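Local structure of protein Amuc_1100 (Akkermansia muciniphila, 6KNY) at residues L134-P148 and L175-A189. The protein is of unknown function but is probably anchored in the membrane by a transmembrane helix, its remaining soluble part being monomeric. Residues are numbered along the deposited sequence; the frame is centred on the assembly and turned at random. Where two conformers were deposited one is given.
Sequences LAECGLSKFIKVYRP and LEIAFQGDRESVLKA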
# COMPACT_ATOMS: atom_id res chain seq x y z
N LEU A 134 -5.77 -5.63 -5.25
CA LEU A 134 -5.34 -5.58 -6.65
C LEU A 134 -5.12 -6.98 -7.23
O LEU A 134 -5.38 -7.22 -8.41
CB LEU A 134 -4.05 -4.76 -6.79
CG LEU A 134 -4.07 -3.26 -6.47
CD1 LEU A 134 -2.65 -2.71 -6.50
CD2 LEU A 134 -4.97 -2.49 -7.42
N ALA A 135 -4.65 -7.91 -6.40
CA ALA A 135 -4.39 -9.27 -6.84
C ALA A 135 -5.68 -9.99 -7.24
O ALA A 135 -5.62 -11.03 -7.90
CB ALA A 135 -3.67 -10.05 -5.74
N GLU A 136 -6.83 -9.43 -6.86
CA GLU A 136 -8.14 -9.99 -7.16
C GLU A 136 -8.74 -9.42 -8.44
O GLU A 136 -9.88 -9.75 -8.76
CB GLU A 136 -9.09 -9.74 -5.99
CG GLU A 136 -8.67 -10.41 -4.68
CD GLU A 136 -9.44 -9.89 -3.47
OE1 GLU A 136 -10.34 -9.03 -3.64
OE2 GLU A 136 -9.14 -10.34 -2.34
N CYS A 137 -8.01 -8.58 -9.16
CA CYS A 137 -8.58 -7.88 -10.31
C CYS A 137 -8.26 -8.52 -11.65
O CYS A 137 -8.71 -8.02 -12.68
CB CYS A 137 -8.11 -6.42 -10.31
SG CYS A 137 -8.79 -5.50 -8.91
N GLY A 138 -7.51 -9.63 -11.68
CA GLY A 138 -7.21 -10.27 -12.94
C GLY A 138 -6.02 -9.70 -13.67
O GLY A 138 -5.92 -9.85 -14.90
N LEU A 139 -5.12 -9.02 -12.96
CA LEU A 139 -3.93 -8.46 -13.57
C LEU A 139 -2.99 -9.58 -13.99
O LEU A 139 -3.09 -10.71 -13.53
CB LEU A 139 -3.21 -7.53 -12.60
CG LEU A 139 -4.00 -6.32 -12.12
CD1 LEU A 139 -3.33 -5.69 -10.90
CD2 LEU A 139 -4.17 -5.29 -13.25
N SER A 140 -2.01 -9.24 -14.83
CA SER A 140 -1.06 -10.26 -15.24
C SER A 140 0.29 -10.15 -14.55
O SER A 140 1.00 -11.15 -14.44
CB SER A 140 -0.86 -10.23 -16.76
OG SER A 140 -0.15 -9.07 -17.12
N LYS A 141 0.69 -8.95 -14.12
CA LYS A 141 1.97 -8.77 -13.44
C LYS A 141 1.89 -7.61 -12.47
O LYS A 141 1.27 -6.59 -12.77
CB LYS A 141 3.13 -8.50 -14.42
CG LYS A 141 3.01 -9.13 -15.79
CD LYS A 141 4.26 -8.93 -16.60
CE LYS A 141 4.14 -9.63 -17.94
NZ LYS A 141 5.33 -9.42 -18.80
N PHE A 142 2.54 -7.77 -11.32
CA PHE A 142 2.96 -6.67 -10.47
C PHE A 142 4.40 -6.34 -10.85
O PHE A 142 5.27 -7.21 -10.82
CB PHE A 142 2.87 -7.02 -8.99
CG PHE A 142 1.47 -7.13 -8.45
CD1 PHE A 142 0.69 -6.00 -8.30
CD2 PHE A 142 0.95 -8.36 -8.07
CE1 PHE A 142 -0.61 -6.09 -7.79
CE2 PHE A 142 -0.34 -8.46 -7.56
CZ PHE A 142 -1.12 -7.33 -7.42
N ILE A 143 4.65 -5.09 -11.23
CA ILE A 143 5.96 -4.69 -11.73
C ILE A 143 6.79 -4.05 -10.62
O ILE A 143 7.99 -4.30 -10.52
CB ILE A 143 5.79 -3.74 -12.94
CG1 ILE A 143 5.10 -4.48 -14.08
CG2 ILE A 143 7.16 -3.17 -13.39
CD1 ILE A 143 4.69 -3.58 -15.24
N LYS A 144 6.17 -3.23 -9.78
CA LYS A 144 6.93 -2.60 -8.71
C LYS A 144 5.97 -2.10 -7.63
O LYS A 144 4.85 -1.69 -7.93
CB LYS A 144 7.82 -1.48 -9.27
CG LYS A 144 7.25 -0.08 -9.33
CD LYS A 144 8.37 0.90 -9.77
CE LYS A 144 7.89 2.36 -9.89
NZ LYS A 144 8.76 3.21 -10.79
N VAL A 145 6.40 -2.21 -6.38
CA VAL A 145 5.81 -1.49 -5.26
C VAL A 145 6.96 -0.72 -4.64
O VAL A 145 7.84 -1.32 -4.00
CB VAL A 145 5.13 -2.41 -4.23
CG1 VAL A 145 4.51 -1.56 -3.12
CG2 VAL A 145 4.08 -3.29 -4.92
N TYR A 146 6.97 0.59 -4.82
CA TYR A 146 8.08 1.42 -4.40
C TYR A 146 7.59 2.41 -3.35
O TYR A 146 6.61 3.12 -3.58
CB TYR A 146 8.68 2.17 -5.60
CG TYR A 146 9.54 3.32 -5.18
CD1 TYR A 146 10.79 3.11 -4.59
CD2 TYR A 146 9.11 4.63 -5.35
CE1 TYR A 146 11.58 4.18 -4.18
CE2 TYR A 146 9.90 5.70 -4.96
CZ TYR A 146 11.12 5.46 -4.38
OH TYR A 146 11.90 6.51 -3.99
N ARG A 147 8.27 2.43 -2.20
CA ARG A 147 7.81 3.18 -1.04
C ARG A 147 8.96 4.00 -0.48
O ARG A 147 9.86 3.45 0.17
CB ARG A 147 7.26 2.23 0.02
CG ARG A 147 6.87 2.88 1.35
CD ARG A 147 7.02 1.85 2.51
NE ARG A 147 8.42 1.67 2.88
CZ ARG A 147 9.04 2.34 3.85
NH1 ARG A 147 8.36 3.19 4.61
NH2 ARG A 147 10.33 2.13 4.08
N PRO A 148 8.98 5.32 -0.72
CA PRO A 148 10.01 6.17 -0.10
C PRO A 148 9.94 6.10 1.42
O PRO A 148 8.87 5.94 2.01
CB PRO A 148 9.67 7.58 -0.60
CG PRO A 148 8.87 7.37 -1.88
CD PRO A 148 8.16 6.04 -1.71
N LEU A 175 3.72 6.35 -2.02
CA LEU A 175 4.17 5.12 -2.65
C LEU A 175 3.79 5.14 -4.12
O LEU A 175 2.93 5.91 -4.56
CB LEU A 175 3.57 3.88 -1.97
CG LEU A 175 2.07 3.71 -2.06
CD1 LEU A 175 1.74 2.22 -2.22
CD2 LEU A 175 1.40 4.30 -0.79
N GLU A 176 4.43 4.24 -4.87
CA GLU A 176 4.15 4.06 -6.29
C GLU A 176 3.90 2.58 -6.53
O GLU A 176 4.62 1.74 -5.99
CB GLU A 176 5.33 4.49 -7.18
CG GLU A 176 5.86 5.89 -6.96
CD GLU A 176 7.05 6.18 -7.88
OE1 GLU A 176 7.23 5.44 -8.88
OE2 GLU A 176 7.81 7.13 -7.60
N ILE A 177 2.93 2.27 -7.38
CA ILE A 177 2.69 0.90 -7.80
C ILE A 177 2.63 0.87 -9.32
O ILE A 177 1.99 1.72 -9.95
CB ILE A 177 1.40 0.33 -7.18
CG1 ILE A 177 1.44 0.48 -5.66
CG2 ILE A 177 1.23 -1.12 -7.60
CD1 ILE A 177 0.29 -0.20 -4.94
N ALA A 178 3.32 -0.11 -9.91
CA ALA A 178 3.28 -0.36 -11.33
C ALA A 178 2.75 -1.77 -11.53
O ALA A 178 3.17 -2.70 -10.83
CB ALA A 178 4.67 -0.20 -11.96
N PHE A 179 1.81 -1.92 -12.46
CA PHE A 179 1.27 -3.23 -12.78
C PHE A 179 0.82 -3.20 -14.23
O PHE A 179 0.86 -2.16 -14.89
CB PHE A 179 0.10 -3.62 -11.86
CG PHE A 179 -0.99 -2.59 -11.77
CD1 PHE A 179 -2.00 -2.53 -12.71
CD2 PHE A 179 -1.01 -1.68 -10.72
CE1 PHE A 179 -3.02 -1.58 -12.61
CE2 PHE A 179 -2.01 -0.73 -10.61
CZ PHE A 179 -3.02 -0.68 -11.56
N GLN A 180 0.39 -4.36 -14.72
CA GLN A 180 -0.09 -4.45 -16.08
C GLN A 180 -1.08 -5.59 -16.20
O GLN A 180 -1.03 -6.57 -15.45
CB GLN A 180 1.07 -4.61 -17.08
CG GLN A 180 1.70 -5.98 -17.15
CD GLN A 180 2.39 -6.24 -18.50
OE1 GLN A 180 1.73 -6.37 -19.53
NE2 GLN A 180 3.72 -6.30 -18.48
N GLY A 181 -1.99 -5.45 -17.16
CA GLY A 181 -2.99 -6.46 -17.41
C GLY A 181 -3.84 -6.02 -18.58
O GLY A 181 -3.57 -4.99 -19.21
N ASP A 182 -4.86 -6.82 -18.88
CA ASP A 182 -5.78 -6.44 -19.95
C ASP A 182 -6.57 -5.21 -19.50
O ASP A 182 -6.57 -4.85 -18.32
CB ASP A 182 -6.70 -7.61 -20.30
CG ASP A 182 -7.80 -7.82 -19.27
OD1 ASP A 182 -7.48 -8.11 -18.10
OD2 ASP A 182 -8.99 -7.65 -19.62
N ARG A 183 -7.22 -4.55 -20.47
CA ARG A 183 -7.95 -3.32 -20.19
C ARG A 183 -8.96 -3.51 -19.06
O ARG A 183 -9.13 -2.63 -18.20
CB ARG A 183 -8.64 -2.80 -21.46
N GLU A 184 -9.60 -4.68 -19.02
CA GLU A 184 -10.63 -4.92 -18.02
C GLU A 184 -10.05 -5.02 -16.62
O GLU A 184 -10.63 -4.49 -15.66
CB GLU A 184 -11.42 -6.18 -18.37
N SER A 185 -8.90 -5.69 -16.46
CA SER A 185 -8.31 -5.82 -15.13
C SER A 185 -7.77 -4.49 -14.62
O SER A 185 -7.80 -4.23 -13.40
CB SER A 185 -7.20 -6.87 -15.14
OG SER A 185 -6.16 -6.52 -16.04
N VAL A 186 -7.31 -3.63 -15.51
CA VAL A 186 -6.79 -2.34 -15.08
C VAL A 186 -7.91 -1.45 -14.57
O VAL A 186 -7.77 -0.78 -13.53
CB VAL A 186 -6.01 -1.69 -16.24
CG1 VAL A 186 -5.86 -0.21 -15.99
CG2 VAL A 186 -4.67 -2.39 -16.39
N LEU A 187 -9.06 -1.45 -15.25
CA LEU A 187 -10.23 -0.71 -14.75
C LEU A 187 -10.66 -1.22 -13.39
O LEU A 187 -10.99 -0.43 -12.50
CB LEU A 187 -11.39 -0.79 -15.75
CG LEU A 187 -11.13 -0.26 -17.18
CD1 LEU A 187 -12.17 -0.77 -18.16
CD2 LEU A 187 -11.07 1.27 -17.23
N LYS A 188 -10.66 -2.55 -13.19
CA LYS A 188 -10.98 -3.08 -11.86
C LYS A 188 -9.94 -2.66 -10.83
O LYS A 188 -10.27 -2.40 -9.67
CB LYS A 188 -11.08 -4.60 -11.87
CG LYS A 188 -12.16 -5.20 -12.74
CD LYS A 188 -12.23 -6.71 -12.50
CE LYS A 188 -12.88 -7.44 -13.66
NZ LYS A 188 -12.41 -8.86 -13.80
N ALA A 189 -8.66 -2.67 -11.22
CA ALA A 189 -7.60 -2.26 -10.30
C ALA A 189 -7.77 -0.80 -9.90
O ALA A 189 -7.68 -0.44 -8.72
CB ALA A 189 -6.23 -2.47 -10.95
O HOH W 1 -4.72 -9.23 -17.21
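Leu139 packs obliquely on the Phe179 ring, with its CD2 3.6 Å from Phe179 CD1. The same methyl reaches Val186 and Ala189 on helix 183-194. Leu134 adds CD2 against Ala189 CB at 3.7 Å, and its CD1 meets Ile177 CD1 tip to tip. Cys137 SG sits beside the Lys188 carbonyl. This apolar side is the tight part of the contact.

Strand 141-146 and the 175-181 part of strand 170-181 run antiparallel, their short axes at 171°. Two classic beta bulges interrupt their pairing. Ser140 and Lys141 both face Gln180, and Ile143 and Lys144 both face Ala178. Gln180 O takes three donors: Ser140 N, Lys141 N and Ser140 OG, the hydroxyl coming from above the carbonyl plane at 3.1 Å. Chi1 of 71° sets Ser140 OG between its own backbone N and carbonyl carbon, within reach of Gln180 O. Gln264 also bonds Ser140 OG and Gln180 OE1.

The other face is more polar and opens toward solvent at Lys144, Glu176 and Tyr146, although Gln180 is buried. Lys144 NZ and Glu176 OE1 form a salt bridge, with a weak hydrogen bond at 3.3 Å; NZ also bonds Gln268. Glu176 runs beside Tyr146, its carboxylate turned 75° from the ring. An alanine in place of Glu176 would probably leave Lys144 without its charged mate and the edge of the Tyr146 ring without the chain lying along it.

Asp182 N-caps helix 183-194, and a water links its N to Gly138 O. Strand 141-146 lies between strands 94-95 and 170-181, and strand 265-276 follows beyond. Helix 117-134 packs on the face bearing Phe142 and Ile177; helix 70-91 also touches Phe142.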